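FAD-dependent pyridine nucleotide-disulphide oxidoreductase (Desulfovibrio vulgaris, PDB 3IWA) probably catalyses electron transfer from NADH or NADPH by way of an FAD cofactor. Local coordinates at residues L191-M196 against T200-S205; M207-L212 against V217-G222. All coordinates share one frame; numbering follows the deposited sequence.

Interaction 1. Residues L191-M196 against T200-S205; sequences LADQIM and TSKSLS
Gln-194 reaches across to the start of helix 202-214 and spends both hydrogens of its amide on backbone carbonyls. NE2 donates to Thr-200 O at 3.0 Å, lying above that carbonyl's plane, and also to Ile-195 O of its own segment at 3.1 Å; both acceptors lie close to the plane of the amide, which fixes the rotation of the group. With CG between the backbone N and the carbonyl carbon (chi1 58°) and the chain extended beyond it, the amide end arrives beside Lys-202. A backbone bond, Thr-200 N to Met-196 O at 3.2 Å, closes the turn.

One water joins the segments, accepting from Ile-195 N and donating to Ser-205 OG, whose own proton goes to Lys-202 O at 2.7 Å. Ser-205 CB packs 3.4 Å from Ile-195 O. At the exposed margin Lys-202 crosses Asp-193 at about a right angle, with Lys-202 NZ 4.1 Å from Asp-193 OD2, beyond a salt bridge.

Ser-201 N-caps the helix by accepting from Leu-204 N, and its OG also bonds Gln-389. Glu-357 of helix 356-361 takes Lys-202 N, while Met-196 touches both Leu-172 of helix 169-182 and Trp-340 of strand 340-343.

Interaction 2. Residues M207-L212 against V217-G222; sequences MLRHDL and VVVHTG
Leu-212 and Val-219 form the apolar half of this contact, meeting at about a right angle with Leu-212 CD1 3.9 Å from Val-219 CG2. Leu-212 CB also sits 3.9 Å from Val-217 CB, so one leucine covers two valines whose side chains both point toward the helix. Here the chain comes back on itself most closely: Val-217 N donates to Leu-212 O at 3.0 Å, a bent bond (142°) from above the carbonyl plane, tying the last turns of helix 202-214 to the segment 217-222. Leu-212 also touches Leu-172 and Val-176 of helix 169-182.

Toward the other end the helix and strand are bridged by a single long side chain in partly exposed surroundings. Arg-209 runs extended from CG to NE, leaving the helix with CG anti to the backbone N (chi1 -170°), and this carries its guanidinium over Val-219, whose CG1 lies against one face near the rim. Arg-209 NH1 donates to Thr-221 OG1 at 2.8 Å, with the hydroxyl oxygen tilted from the guanidinium plane. Arg-209 NH2 gives a hydrogen to a water in that plane at 2.7 Å, and the water accepts from Thr-221 N as well. Glu-213 forms a salt bridge with NE, so the group is gripped at all three nitrogens.

The axes of helix 207-212 and strand 218-220 come within 8.6 Å, with their N-to-C directions 140° apart, the roughly antiparallel packing expected in the beta-alpha-beta unit of strand 185-189, helix 202-214 and strand 218-220, part of a Rossmann-type domain with 218-220 at the edge of its parallel sheet.

How the interactions relate
Both contacts use helix 202-214: interaction 1 secures its beginning to the loop arriving from strand 185-189, and interaction 2 lays its later turns on strand 218-220. Their centres are about 9 Å apart. Interaction 1 is mostly buried yet largely polar, relying on an amide, backbone carbonyls and a water where the chain turns into the helix. Interaction 2 divides into an apolar buried end and a more exposed end dominated by arginine. They meet at Ile-195, whose CG2 packs 3.6 Å from Val-219 CG1 and whose CD1 approaches Arg-209 N, while Ala-192 O probably accepts from Gly-222 N, continuing the pairing of the two neighbouring strands past their ends.

Interaction 1. Residues L191-M196 against T200-S205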
ATOM      1  N   LEU A 191       4.481 -32.345   0.134  1.00 40.96           N
ATOM      2  CA  LEU A 191       4.751 -33.048   1.355  1.00 42.54           C
ATOM      3  C   LEU A 191       3.971 -32.468   2.564  1.00 42.23           C
ATOM      4  O   LEU A 191       3.359 -33.213   3.326  1.00 42.77           O
ATOM      5  CB  LEU A 191       6.259 -33.034   1.572  1.00 42.69           C
ATOM      6  CG  LEU A 191       6.816 -33.686   2.837  1.00 46.60           C
ATOM      7  CD1 LEU A 191       6.705 -35.201   2.745  1.00 49.04           C
ATOM      8  CD2 LEU A 191       8.280 -33.234   3.053  1.00 47.36           C
ATOM      9  N   ALA A 192       3.969 -31.150   2.725  1.00 42.02           N
ATOM     10  CA  ALA A 192       3.252 -30.510   3.843  1.00 41.21           C
ATOM     11  C   ALA A 192       1.747 -30.726   3.690  1.00 41.01           C
ATOM     12  O   ALA A 192       1.248 -30.980   2.584  1.00 40.43           O
ATOM     13  CB  ALA A 192       3.592 -29.016   3.925  1.00 40.35           C
ATOM     14  N   ASP A 193       1.010 -30.613   4.787  1.00 41.42           N
ATOM     15  CA  ASP A 193      -0.450 -30.807   4.743  1.00 41.54           C
ATOM     16  C   ASP A 193      -1.216 -29.684   4.041  1.00 40.04           C
ATOM     17  O   ASP A 193      -2.451 -29.661   4.076  1.00 38.70           O
ATOM     18  CB  ASP A 193      -1.009 -30.994   6.155  1.00 42.71           C
ATOM     19  CG  ASP A 193      -0.890 -29.721   7.030  1.00 46.62           C
ATOM     20  OD1 ASP A 193      -0.649 -28.613   6.489  1.00 50.97           O
ATOM     21  OD2 ASP A 193      -1.051 -29.832   8.280  1.00 52.07           O
ATOM     22  N   GLN A 194      -0.494 -28.731   3.457  1.00 38.09           N
ATOM     23  CA  GLN A 194      -1.123 -27.679   2.707  1.00 38.23           C
ATOM     24  C   GLN A 194      -0.191 -27.231   1.595  1.00 38.50           C
ATOM     25  O   GLN A 194       1.010 -27.365   1.719  1.00 39.05           O
ATOM     26  CB  GLN A 194      -1.449 -26.491   3.637  1.00 37.84           C
ATOM     27  CG  GLN A 194      -0.229 -25.901   4.367  1.00 37.97           C
ATOM     28  CD  GLN A 194      -0.490 -24.525   4.970  1.00 37.00           C
ATOM     29  OE1 GLN A 194      -0.821 -24.415   6.143  1.00 36.19           O
ATOM     30  NE2 GLN A 194      -0.381 -23.474   4.148  1.00 33.25           N
ATOM     31  N   ILE A 195      -0.749 -26.696   0.514  1.00 38.58           N
ATOM     32  CA  ILE A 195       0.026 -25.949  -0.451  1.00 38.51           C
ATOM     33  C   ILE A 195       0.333 -24.569   0.124  1.00 38.78           C
ATOM     34  O   ILE A 195      -0.294 -24.142   1.107  1.00 39.89           O
ATOM     35  CB  ILE A 195      -0.693 -25.832  -1.819  1.00 38.85           C
ATOM     36  CG1 ILE A 195      -1.992 -25.031  -1.695  1.00 38.18           C
ATOM     37  CG2 ILE A 195      -0.895 -27.263  -2.452  1.00 39.01           C
ATOM     38  CD1 ILE A 195      -2.519 -24.533  -3.025  1.00 36.82           C
ATOM     39  N   MET A 196       1.312 -23.895  -0.487  1.00 37.81           N
ATOM     40  CA  MET A 196       1.885 -22.634  -0.001  1.00 36.97           C
ATOM     41  C   MET A 196       2.269 -22.599   1.497  1.00 36.69           C
ATOM     42  O   MET A 196       2.055 -21.585   2.159  1.00 34.96           O
ATOM     43  CB  MET A 196       0.953 -21.469  -0.337  1.00 37.01           C
ATOM     44  CG  MET A 196       0.814 -21.199  -1.832  1.00 36.23           C
ATOM     45  SD  MET A 196       2.280 -20.520  -2.565  1.00 31.12           S
ATOM     46  CE  MET A 196       1.831 -18.826  -2.359  1.00 39.85           C
ATOM     47  N   THR A 200       0.756 -18.775   3.008  1.00 40.41           N
ATOM     48  CA  THR A 200      -0.603 -18.563   3.494  1.00 39.83           C
ATOM     49  C   THR A 200      -0.890 -19.508   4.655  1.00 39.01           C
ATOM     50  O   THR A 200      -0.209 -20.518   4.808  1.00 39.44           O
ATOM     51  CB  THR A 200      -1.669 -18.785   2.423  1.00 39.86           C
ATOM     52  OG1 THR A 200      -1.798 -20.186   2.200  1.00 41.53           O
ATOM     53  CG2 THR A 200      -1.333 -18.068   1.119  1.00 38.18           C
ATOM     54  N   SER A 201      -1.894 -19.183   5.475  1.00 37.96           N
ATOM     55  CA  SER A 201      -2.407 -20.146   6.479  1.00 37.82           C
ATOM     56  C   SER A 201      -3.037 -21.375   5.809  1.00 37.39           C
ATOM     57  O   SER A 201      -3.353 -21.348   4.625  1.00 37.29           O
ATOM     58  CB  SER A 201      -3.483 -19.503   7.380  1.00 37.49           C
ATOM     59  OG  SER A 201      -4.661 -19.239   6.617  1.00 36.66           O
ATOM     60  N   LYS A 202      -3.260 -22.430   6.580  1.00 38.52           N
ATOM     61  CA  LYS A 202      -3.996 -23.621   6.100  1.00 40.17           C
ATOM     62  C   LYS A 202      -5.388 -23.262   5.569  1.00 39.87           C
ATOM     63  O   LYS A 202      -5.761 -23.638   4.457  1.00 40.20           O
ATOM     64  CB  LYS A 202      -4.104 -24.652   7.230  1.00 41.71           C
ATOM     65  CG  LYS A 202      -4.363 -26.074   6.743  1.00 45.58           C
ATOM     66  CD  LYS A 202      -4.166 -27.131   7.833  1.00 49.76           C
ATOM     67  CE  LYS A 202      -4.894 -28.449   7.442  1.00 53.02           C
ATOM     68  NZ  LYS A 202      -5.155 -29.344   8.625  1.00 54.36           N
ATOM     69  N   SER A 203      -6.128 -22.462   6.332  1.00 39.61           N
ATOM     70  CA  SER A 203      -7.477 -22.049   5.955  1.00 39.62           C
ATOM     71  C   SER A 203      -7.494 -21.257   4.634  1.00 39.75           C
ATOM     72  O   SER A 203      -8.328 -21.502   3.739  1.00 39.06           O
ATOM     73  CB  SER A 203      -8.131 -21.253   7.104  1.00 40.11           C
ATOM     74  OG  SER A 203      -7.642 -19.911   7.235  1.00 39.52           O
ATOM     75  N   LEU A 204      -6.546 -20.333   4.488  1.00 39.42           N
ATOM     76  CA  LEU A 204      -6.454 -19.570   3.255  1.00 39.38           C
ATOM     77  C   LEU A 204      -5.949 -20.422   2.063  1.00 39.28           C
ATOM     78  O   LEU A 204      -6.361 -20.235   0.912  1.00 38.95           O
ATOM     79  CB  LEU A 204      -5.568 -18.334   3.436  1.00 39.42           C
ATOM     80  CG  LEU A 204      -5.749 -17.367   2.262  1.00 39.95           C
ATOM     81  CD1 LEU A 204      -7.249 -16.953   2.154  1.00 39.32           C
ATOM     82  CD2 LEU A 204      -4.866 -16.166   2.422  1.00 42.15           C
ATOM     83  N   SER A 205      -5.045 -21.340   2.333  1.00 39.96           N
ATOM     84  CA  SER A 205      -4.528 -22.176   1.261  1.00 41.54           C
ATOM     85  C   SER A 205      -5.621 -22.933   0.519  1.00 42.19           C
ATOM     86  O   SER A 205      -5.479 -23.168  -0.676  1.00 43.24           O
ATOM     87  CB  SER A 205      -3.498 -23.139   1.783  1.00 41.50           C
ATOM     88  OG  SER A 205      -4.156 -24.188   2.420  1.00 42.40           O
TER
HETATM   89  O   HOH W   1      -3.591 -26.503   0.864  1.00 37.89           O

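Interaction 2. Residues M207-L212 against V217-G222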
ATOM      1  N   MET A 207      -8.547 -21.905  -0.384  1.00 44.43           N
ATOM      2  CA  MET A 207      -9.034 -21.055  -1.447  1.00 45.57           C
ATOM      3  C   MET A 207      -8.114 -21.205  -2.665  1.00 45.02           C
ATOM      4  O   MET A 207      -8.571 -21.339  -3.786  1.00 45.79           O
ATOM      5  CB  MET A 207      -9.119 -19.577  -0.999  1.00 46.29           C
ATOM      6  CG  MET A 207     -10.242 -19.197   0.034  1.00 49.57           C
ATOM      7  SD  MET A 207     -11.911 -19.740  -0.447  1.00 53.41           S
ATOM      8  CE  MET A 207     -11.926 -21.450   0.018  1.00 55.79           C
ATOM      9  N   LEU A 208      -6.810 -21.181  -2.449  1.00 44.53           N
ATOM     10  CA  LEU A 208      -5.887 -21.288  -3.575  1.00 44.07           C
ATOM     11  C   LEU A 208      -5.978 -22.703  -4.149  1.00 43.73           C
ATOM     12  O   LEU A 208      -5.967 -22.872  -5.358  1.00 43.53           O
ATOM     13  CB  LEU A 208      -4.446 -20.922  -3.186  1.00 43.10           C
ATOM     14  CG  LEU A 208      -4.078 -19.467  -2.891  1.00 43.05           C
ATOM     15  CD1 LEU A 208      -4.676 -18.965  -1.532  1.00 43.14           C
ATOM     16  CD2 LEU A 208      -2.549 -19.302  -2.885  1.00 39.74           C
ATOM     17  N   ARG A 209      -6.075 -23.702  -3.282  1.00 44.00           N
ATOM     18  CA  ARG A 209      -6.214 -25.096  -3.717  1.00 45.03           C
ATOM     19  C   ARG A 209      -7.395 -25.252  -4.670  1.00 46.27           C
ATOM     20  O   ARG A 209      -7.246 -25.886  -5.723  1.00 46.28           O
ATOM     21  CB  ARG A 209      -6.353 -26.064  -2.538  1.00 44.53           C
ATOM     22  CG  ARG A 209      -6.250 -27.532  -2.939  1.00 43.47           C
ATOM     23  CD  ARG A 209      -6.308 -28.480  -1.733  1.00 42.55           C
ATOM     24  NE  ARG A 209      -6.297 -29.900  -2.145  1.00 40.19           N
ATOM     25  CZ  ARG A 209      -5.748 -30.897  -1.457  1.00 40.80           C
ATOM     26  NH1 ARG A 209      -5.150 -30.720  -0.291  1.00 38.50           N
ATOM     27  NH2 ARG A 209      -5.761 -32.116  -1.968  1.00 47.33           N
ATOM     28  N   HIS A 210      -8.526 -24.620  -4.341  1.00 47.94           N
ATOM     29  CA  HIS A 210      -9.750 -24.770  -5.135  1.00 49.25           C
ATOM     30  C   HIS A 210      -9.574 -24.145  -6.486  1.00 49.72           C
ATOM     31  O   HIS A 210     -10.025 -24.711  -7.479  1.00 50.04           O
ATOM     32  CB  HIS A 210     -10.974 -24.136  -4.475  1.00 49.99           C
ATOM     33  CG  HIS A 210     -12.214 -24.173  -5.331  1.00 52.63           C
ATOM     34  ND1 HIS A 210     -12.803 -23.034  -5.842  1.00 54.61           N
ATOM     35  CD2 HIS A 210     -12.965 -25.214  -5.774  1.00 55.36           C
ATOM     36  CE1 HIS A 210     -13.875 -23.369  -6.539  1.00 56.24           C
ATOM     37  NE2 HIS A 210     -13.985 -24.685  -6.529  1.00 57.09           N
ATOM     38  N   ASP A 211      -8.949 -22.970  -6.525  1.00 49.59           N
ATOM     39  CA  ASP A 211      -8.666 -22.336  -7.784  1.00 49.73           C
ATOM     40  C   ASP A 211      -7.938 -23.333  -8.669  1.00 49.79           C
ATOM     41  O   ASP A 211      -8.272 -23.445  -9.840  1.00 50.02           O
ATOM     42  CB  ASP A 211      -7.867 -21.037  -7.611  1.00 49.98           C
ATOM     43  CG  ASP A 211      -7.700 -20.263  -8.934  1.00 51.02           C
ATOM     44  OD1 ASP A 211      -6.861 -20.677  -9.755  1.00 54.49           O
ATOM     45  OD2 ASP A 211      -8.383 -19.242  -9.173  1.00 51.78           O
ATOM     46  N   LEU A 212      -6.977 -24.080  -8.121  1.00 50.04           N
ATOM     47  CA  LEU A 212      -6.230 -25.040  -8.945  1.00 50.32           C
ATOM     48  C   LEU A 212      -7.106 -26.241  -9.386  1.00 50.86           C
ATOM     49  O   LEU A 212      -7.113 -26.615 -10.552  1.00 49.88           O
ATOM     50  CB  LEU A 212      -4.976 -25.551  -8.231  1.00 50.16           C
ATOM     51  CG  LEU A 212      -3.898 -24.564  -7.761  1.00 49.81           C
ATOM     52  CD1 LEU A 212      -2.708 -25.375  -7.358  1.00 48.74           C
ATOM     53  CD2 LEU A 212      -3.508 -23.530  -8.814  1.00 47.41           C
ATOM     54  N   VAL A 217      -6.089 -28.740 -12.326  1.00 49.34           N
ATOM     55  CA  VAL A 217      -4.852 -29.135 -11.689  1.00 47.89           C
ATOM     56  C   VAL A 217      -5.233 -30.022 -10.512  1.00 47.76           C
ATOM     57  O   VAL A 217      -6.007 -29.624  -9.654  1.00 48.20           O
ATOM     58  CB  VAL A 217      -4.028 -27.934 -11.232  1.00 47.10           C
ATOM     59  CG1 VAL A 217      -2.845 -28.392 -10.449  1.00 44.55           C
ATOM     60  CG2 VAL A 217      -3.606 -27.129 -12.427  1.00 43.69           C
ATOM     61  N   VAL A 218      -4.712 -31.239 -10.488  1.00 46.94           N
ATOM     62  CA  VAL A 218      -4.897 -32.098  -9.343  1.00 46.31           C
ATOM     63  C   VAL A 218      -3.846 -31.752  -8.303  1.00 46.02           C
ATOM     64  O   VAL A 218      -2.661 -31.541  -8.647  1.00 46.07           O
ATOM     65  CB  VAL A 218      -4.755 -33.577  -9.744  1.00 46.79           C
ATOM     66  CG1 VAL A 218      -4.866 -34.500  -8.506  1.00 46.59           C
ATOM     67  CG2 VAL A 218      -5.809 -33.934 -10.820  1.00 47.16           C
ATOM     68  N   VAL A 219      -4.261 -31.737  -7.033  1.00 45.12           N
ATOM     69  CA  VAL A 219      -3.362 -31.443  -5.919  1.00 44.09           C
ATOM     70  C   VAL A 219      -3.321 -32.543  -4.868  1.00 44.29           C
ATOM     71  O   VAL A 219      -4.338 -32.969  -4.377  1.00 44.18           O
ATOM     72  CB  VAL A 219      -3.752 -30.109  -5.255  1.00 43.87           C
ATOM     73  CG1 VAL A 219      -2.772 -29.762  -4.141  1.00 40.64           C
ATOM     74  CG2 VAL A 219      -3.808 -29.001  -6.303  1.00 43.30           C
ATOM     75  N   HIS A 220      -2.134 -32.989  -4.502  1.00 44.82           N
ATOM     76  CA  HIS A 220      -2.003 -33.948  -3.425  1.00 46.17           C
ATOM     77  C   HIS A 220      -1.123 -33.327  -2.375  1.00 46.11           C
ATOM     78  O   HIS A 220      -0.000 -32.912  -2.680  1.00 46.78           O
ATOM     79  CB  HIS A 220      -1.385 -35.282  -3.899  1.00 46.43           C
ATOM     80  CG  HIS A 220      -2.188 -35.987  -4.954  1.00 48.94           C
ATOM     81  ND1 HIS A 220      -3.450 -36.489  -4.722  1.00 50.91           N
ATOM     82  CD2 HIS A 220      -1.909 -36.265  -6.254  1.00 49.94           C
ATOM     83  CE1 HIS A 220      -3.913 -37.038  -5.833  1.00 50.18           C
ATOM     84  NE2 HIS A 220      -2.997 -36.914  -6.777  1.00 47.37           N
ATOM     85  N   THR A 221      -1.644 -33.272  -1.151  1.00 46.41           N
ATOM     86  CA  THR A 221      -0.914 -32.827   0.034  1.00 46.48           C
ATOM     87  C   THR A 221      -0.676 -33.984   1.021  1.00 47.25           C
ATOM     88  O   THR A 221      -1.249 -35.068   0.896  1.00 47.95           O
ATOM     89  CB  THR A 221      -1.661 -31.644   0.735  1.00 46.67           C
ATOM     90  OG1 THR A 221      -3.033 -31.979   0.961  1.00 45.44           O
ATOM     91  CG2 THR A 221      -1.602 -30.388  -0.138  1.00 46.10           C
ATOM     92  N   GLY A 222       0.158 -33.754   2.020  1.00 47.45           N
ATOM     93  CA  GLY A 222       0.572 -34.819   2.892  1.00 47.96           C
ATOM     94  C   GLY A 222       1.082 -36.042   2.137  1.00 48.29           C
ATOM     95  O   GLY A 222       0.865 -37.169   2.578  1.00 48.75           O
TER
HETATM   96  O   HOH W   2      -4.584 -34.278  -0.889  1.00 43.94           O